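Local coordinates for protein phosphotriesterase, putative (Deinococcus radiodurans, PDB 4J35) that probably hydrolyses lactones at a centre of two divalent metal ions and is here engineered towards organophosphate hydrolysis, at residues M123-V128 against Q166-V171; L189-G194 against H220-A225. The protein carries 7 engineered substitutions. One frame throughout, in Å; residues are numbered along the deposited sequence.

Interaction 1 (M123-V128 against Q166-V171)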
loop_
_atom_site.group_PDB
_atom_site.type_symbol
_atom_site.label_atom_id
_atom_site.label_comp_id
_atom_site.label_asym_id
_atom_site.label_seq_id
_atom_site.Cartn_x
_atom_site.Cartn_y
_atom_site.Cartn_z
ATOM N N MET A 123 18.859 6.529 1.269
ATOM C CA MET A 123 18.068 6.076 0.107
ATOM C C MET A 123 16.650 6.630 0.175
ATOM O O MET A 123 16.101 7.178 -0.807
ATOM C CB MET A 123 18.049 4.541 0.062
ATOM C CG MET A 123 17.042 3.965 -0.931
ATOM S SD MET A 123 16.952 2.162 -0.756
ATOM C CE MET A 123 15.740 2.098 0.568
ATOM N N MET A 124 15.998 6.473 1.314
ATOM C CA MET A 124 14.634 6.948 1.404
ATOM C C MET A 124 14.588 8.451 1.174
ATOM O O MET A 124 13.752 8.937 0.419
ATOM C CB MET A 124 14.036 6.610 2.760
ATOM C CG MET A 124 13.712 5.141 2.937
ATOM S SD MET A 124 13.184 4.807 4.638
ATOM C CE MET A 124 12.741 3.072 4.467
ATOM N N ARG A 125 15.500 9.183 1.816
ATOM C CA ARG A 125 15.447 10.634 1.766
ATOM C C ARG A 125 15.632 11.087 0.330
ATOM O O ARG A 125 14.917 11.964 -0.144
ATOM C CB ARG A 125 16.532 11.264 2.645
ATOM C CG ARG A 125 16.436 12.803 2.662
ATOM C CD ARG A 125 17.620 13.467 3.323
ATOM N NE ARG A 125 18.901 13.029 2.766
ATOM C CZ ARG A 125 19.390 13.419 1.589
ATOM N NH1 ARG A 125 18.704 14.257 0.815
ATOM N NH2 ARG A 125 20.571 12.961 1.171
ATOM N N THR A 126 16.590 10.468 -0.360
ATOM C CA THR A 126 16.924 10.849 -1.730
ATOM C C THR A 126 15.754 10.556 -2.665
ATOM O O THR A 126 15.420 11.348 -3.564
ATOM C CB THR A 126 18.168 10.091 -2.242
ATOM O OG1 THR A 126 19.309 10.444 -1.447
ATOM C CG2 THR A 126 18.440 10.404 -3.719
ATOM N N GLU A 127 15.110 9.414 -2.466
ATOM C CA GLU A 127 14.033 9.045 -3.381
ATOM C C GLU A 127 12.770 9.897 -3.142
ATOM O O GLU A 127 12.002 10.144 -4.067
ATOM C CB GLU A 127 13.771 7.529 -3.331
ATOM C CG GLU A 127 14.945 6.711 -3.865
ATOM C CD GLU A 127 14.649 5.212 -4.002
ATOM O OE1 GLU A 127 13.799 4.690 -3.246
ATOM O OE2 GLU A 127 15.266 4.577 -4.886
ATOM N N VAL A 128 12.570 10.362 -1.915
ATOM C CA VAL A 128 11.437 11.232 -1.577
ATOM C C VAL A 128 11.690 12.691 -2.018
ATOM O O VAL A 128 10.762 13.391 -2.459
ATOM C CB VAL A 128 11.203 11.243 -0.023
ATOM C CG1 VAL A 128 10.398 12.465 0.428
ATOM C CG2 VAL A 128 10.527 9.953 0.431
ATOM N N GLN A 166 10.387 10.910 7.843
ATOM C CA GLN A 166 9.034 11.439 8.083
ATOM C C GLN A 166 9.133 12.772 8.873
ATOM O O GLN A 166 8.419 13.745 8.591
ATOM C CB GLN A 166 8.194 10.413 8.862
ATOM C CG GLN A 166 6.667 10.501 8.664
ATOM C CD GLN A 166 6.089 11.798 9.100
ATOM O OE1 GLN A 166 6.336 12.261 10.232
ATOM N NE2 GLN A 166 5.357 12.451 8.194
ATOM N N ARG A 167 10.016 12.804 9.850
ATOM C CA ARG A 167 10.165 14.009 10.651
ATOM C C ARG A 167 10.680 15.176 9.806
ATOM O O ARG A 167 10.234 16.310 9.968
ATOM C CB ARG A 167 11.076 13.729 11.854
ATOM C CG ARG A 167 10.363 12.905 12.914
ATOM C CD ARG A 167 11.252 12.515 14.068
ATOM N NE ARG A 167 11.927 13.668 14.664
ATOM C CZ ARG A 167 11.323 14.641 15.353
ATOM N NH1 ARG A 167 10.005 14.633 15.541
ATOM N NH2 ARG A 167 12.042 15.642 15.858
ATOM N N GLU A 168 11.596 14.889 8.887
ATOM C CA GLU A 168 12.240 15.917 8.078
ATOM C C GLU A 168 11.469 16.393 6.860
ATOM O O GLU A 168 11.692 17.505 6.387
ATOM C CB GLU A 168 13.582 15.411 7.600
ATOM C CG GLU A 168 14.553 15.186 8.730
ATOM C CD GLU A 168 15.825 14.523 8.269
ATOM O OE1 GLU A 168 16.631 14.160 9.150
ATOM O OE2 GLU A 168 16.016 14.374 7.034
ATOM N N THR A 169 10.576 15.566 6.334
ATOM C CA THR A 169 9.934 15.899 5.063
ATOM C C THR A 169 8.419 15.901 5.138
ATOM O O THR A 169 7.770 16.463 4.277
ATOM C CB THR A 169 10.309 14.880 3.970
ATOM O OG1 THR A 169 9.724 13.627 4.313
ATOM C CG2 THR A 169 11.836 14.717 3.861
ATOM N N GLY A 170 7.851 15.263 6.154
ATOM C CA GLY A 170 6.408 15.136 6.250
ATOM C C GLY A 170 5.833 14.057 5.329
ATOM O O GLY A 170 4.623 13.968 5.188
ATOM N N VAL A 171 6.685 13.235 4.728
ATOM C CA VAL A 171 6.201 12.208 3.757
ATOM C C VAL A 171 5.277 11.246 4.512
ATOM O O VAL A 171 5.502 10.964 5.687
ATOM C CB VAL A 171 7.374 11.486 3.046
ATOM C CG1 VAL A 171 8.222 10.681 4.032
ATOM C CG2 VAL A 171 6.876 10.554 1.926
#

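Interaction 2 (L189-G194 against H220-A225)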
loop_
_atom_site.group_PDB
_atom_site.type_symbol
_atom_site.label_atom_id
_atom_site.label_comp_id
_atom_site.label_asym_id
_atom_site.label_seq_id
_atom_site.Cartn_x
_atom_site.Cartn_y
_atom_site.Cartn_z
ATOM N N LEU A 189 5.713 1.793 17.683
ATOM C CA LEU A 189 7.110 2.040 17.335
ATOM C C LEU A 189 7.275 3.348 16.545
ATOM O O LEU A 189 8.072 4.209 16.902
ATOM C CB LEU A 189 7.697 0.850 16.570
ATOM C CG LEU A 189 9.112 1.019 16.026
ATOM C CD1 LEU A 189 10.087 1.408 17.164
ATOM C CD2 LEU A 189 9.598 -0.255 15.330
ATOM N N LEU A 190 6.530 3.511 15.466
ATOM C CA LEU A 190 6.627 4.736 14.685
ATOM C C LEU A 190 6.258 6.011 15.482
ATOM O O LEU A 190 6.910 7.045 15.336
ATOM C CB LEU A 190 5.714 4.630 13.443
ATOM C CG LEU A 190 6.239 3.651 12.374
ATOM C CD1 LEU A 190 5.084 3.431 11.310
ATOM C CD2 LEU A 190 7.501 4.138 11.719
ATOM N N THR A 191 5.204 5.957 16.285
ATOM C CA THR A 191 4.842 7.129 17.099
ATOM C C THR A 191 5.926 7.417 18.160
ATOM O O THR A 191 6.286 8.579 18.373
ATOM C CB THR A 191 3.447 7.027 17.781
ATOM O OG1 THR A 191 3.323 5.806 18.536
ATOM C CG2 THR A 191 2.332 7.116 16.721
ATOM N N SER A 192 6.450 6.361 18.779
ATOM C CA SER A 192 7.504 6.501 19.814
ATOM C C SER A 192 8.745 7.179 19.230
ATOM O O SER A 192 9.495 7.848 19.948
ATOM C CB SER A 192 7.893 5.140 20.407
ATOM O OG SER A 192 8.666 4.344 19.475
ATOM N N LEU A 193 8.953 7.002 17.925
ATOM C CA LEU A 193 10.092 7.582 17.198
ATOM C C LEU A 193 9.759 8.985 16.699
ATOM O O LEU A 193 10.561 9.616 15.998
ATOM C CB LEU A 193 10.507 6.678 16.002
ATOM C CG LEU A 193 11.090 5.294 16.318
ATOM C CD1 LEU A 193 11.202 4.436 15.050
ATOM C CD2 LEU A 193 12.479 5.417 16.997
ATOM N N GLY A 194 8.587 9.491 17.091
ATOM C CA GLY A 194 8.179 10.852 16.779
ATOM C C GLY A 194 7.572 11.055 15.394
ATOM O O GLY A 194 7.439 12.184 14.916
ATOM N N HIS A 220 -3.177 5.016 18.790
ATOM C CA HIS A 220 -1.928 5.747 18.600
ATOM C C HIS A 220 -2.093 6.932 17.705
ATOM O O HIS A 220 -1.130 7.663 17.455
ATOM C CB HIS A 220 -0.844 4.806 18.075
ATOM C CG HIS A 220 -0.434 3.778 19.073
ATOM N ND1 HIS A 220 -0.910 2.489 19.052
ATOM C CD2 HIS A 220 0.346 3.874 20.176
ATOM C CE1 HIS A 220 -0.409 1.817 20.071
ATOM N NE2 HIS A 220 0.347 2.640 20.778
ATOM N N GLY A 221 -3.323 7.102 17.215
ATOM C CA GLY A 221 -3.690 8.242 16.399
ATOM C C GLY A 221 -3.477 8.005 14.919
ATOM O O GLY A 221 -3.701 8.920 14.115
ATOM N N VAL A 222 -2.987 6.818 14.584
ATOM C CA VAL A 222 -2.718 6.473 13.199
ATOM C C VAL A 222 -4.008 6.094 12.502
ATOM O O VAL A 222 -5.050 5.869 13.119
ATOM C CB VAL A 222 -1.678 5.308 13.033
ATOM C CG1 VAL A 222 -0.290 5.705 13.643
ATOM C CG2 VAL A 222 -2.202 3.984 13.654
ATOM N N SER A 223 -3.922 6.006 11.182
ATOM C CA SER A 223 -5.007 5.402 10.433
ATOM C C SER A 223 -4.724 3.927 10.091
ATOM O O SER A 223 -3.594 3.439 10.194
ATOM C CB SER A 223 -5.199 6.210 9.170
ATOM O OG SER A 223 -5.577 7.532 9.477
ATOM N N ILE A 224 -5.767 3.197 9.660
ATOM C CA ILE A 224 -5.582 1.800 9.388
ATOM C C ILE A 224 -6.317 1.519 8.110
ATOM O O ILE A 224 -7.332 2.160 7.864
ATOM C CB ILE A 224 -6.109 0.916 10.525
ATOM C CG1 ILE A 224 -7.566 1.138 10.797
ATOM C CG2 ILE A 224 -5.330 1.250 11.816
ATOM C CD1 ILE A 224 -8.188 0.038 11.705
ATOM N N ALA A 225 -5.761 0.597 7.342
ATOM C CA ALA A 225 -6.373 0.252 6.036
ATOM C C ALA A 225 -6.812 -1.182 6.028
ATOM O O ALA A 225 -6.045 -2.089 6.353
ATOM C CB ALA A 225 -5.380 0.457 4.970
#

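Interaction 1 (M123-V128 against Q166-V171)
Val-128, near the end of helix 116-129, faces Val-171, just past helix 153-169, with their CA atoms 7.5 Å apart and no hydrogen bond between the two segments. The branched valines meet through methyls, CG2 of Val-128 lying 4.0 Å from CG2 of Val-171. With its CG1 roughly opposite the backbone N (chi1 160°), Val-128 also directs that methyl at Thr-169, whose OG1 it approaches tip to tip at 4.1 Å. In this TIM-barrel family a helix of this kind leads into the next strand, here 173-174, and Gly-170 makes the exit with a positive phi, which glycine tolerates readily. Thr-169 OG1 accepts from Val-171 N at 3.1 Å in an ST turn. The same hydroxyl donates to Val-165 O, on its own side of the contact. Replacing this threonine by alanine removes the hydroxyl, and Val-171 N would probably be left without its side-chain acceptor, the turn freer to shift and a gap opened beside the Val-128 methyl. Nearer the surface, Arg-125 lays its aliphatic CD 4.1 Å from Glu-168 OE2. The opposite charges are not in contact, consistent with a salt bridge from Arg-125 to Glu-122 and a hydrogen bond between Glu-168 and Tyr-121 OH.

Interaction 2 (L189-G194 against H220-A225)
Thr-191 carries this contact, setting its side chain against His-220 and Val-222 where helix 183-192 passes the approach to strand 223-226. The helix arrives with Leu-189, whose carbonyl O serves two donors on the same face of its plane, Leu-193 N and the hydroxyl of Ser-192. Leu-190 turns its long apolar side chain inward, onto Ile-200 and Phe-159, as befits a buried helix position. Next comes Thr-191, whose two branches have separate tasks. Its methyl, CG2, sits 3.6 Å from His-220 O and, further on, 4.3 Å from Val-222 CG1. Its OG1, standing between the backbone N and the carbonyl carbon (chi1 53°), turns back into the helix, where its one proton can be shared between Ala-187 O and Glu-188 O or given to either, Ala-187 being the stronger partner, while the same oxygen lies obliquely to the His-220 ring, 3.9 Å from its CD2. The two side chains cross at about a right angle. Ser-192 curls its OG to Leu-189 O at 2.6 Å, a short polar link suited to the exposed last turn. Leu-193 then leaves helical geometry and packs on Ala-163 of helix 153-169. Gly-194 supplies the positive phi of a Schellman motif, its N reaching Thr-191 O at 2.8 Å while Ala-195 N reaches Leu-190 O, and the chain is released towards strand 200-202. Since Thr-191 OG1 is engaged within its own helix and the imidazole presents a carbon to it, the contact between helix and strand approach rests on van der Waals packing, with no hydrogen bond across it.

Followed from the N terminus, the chain first closes interaction 1, bringing helix 116-129 against the end of helix 153-169 across a 37-residue excursion that includes Lys-143, a ligand of both cobalt ions. It then passes His-176 of the metal centre and opens interaction 2, whose 25-residue loop contains strand 200-202, the metal ligand His-204 and helix 211-218, and which joins the end of helix 183-192 to the turn leading into strand 223-226. The two loops therefore run in series, neither nested nor crossed, their centres about 17 Å apart. They still touch side by side round the barrel, Arg-167 of interaction 1 packing its CD 3.6 Å from Leu-193 O of interaction 2.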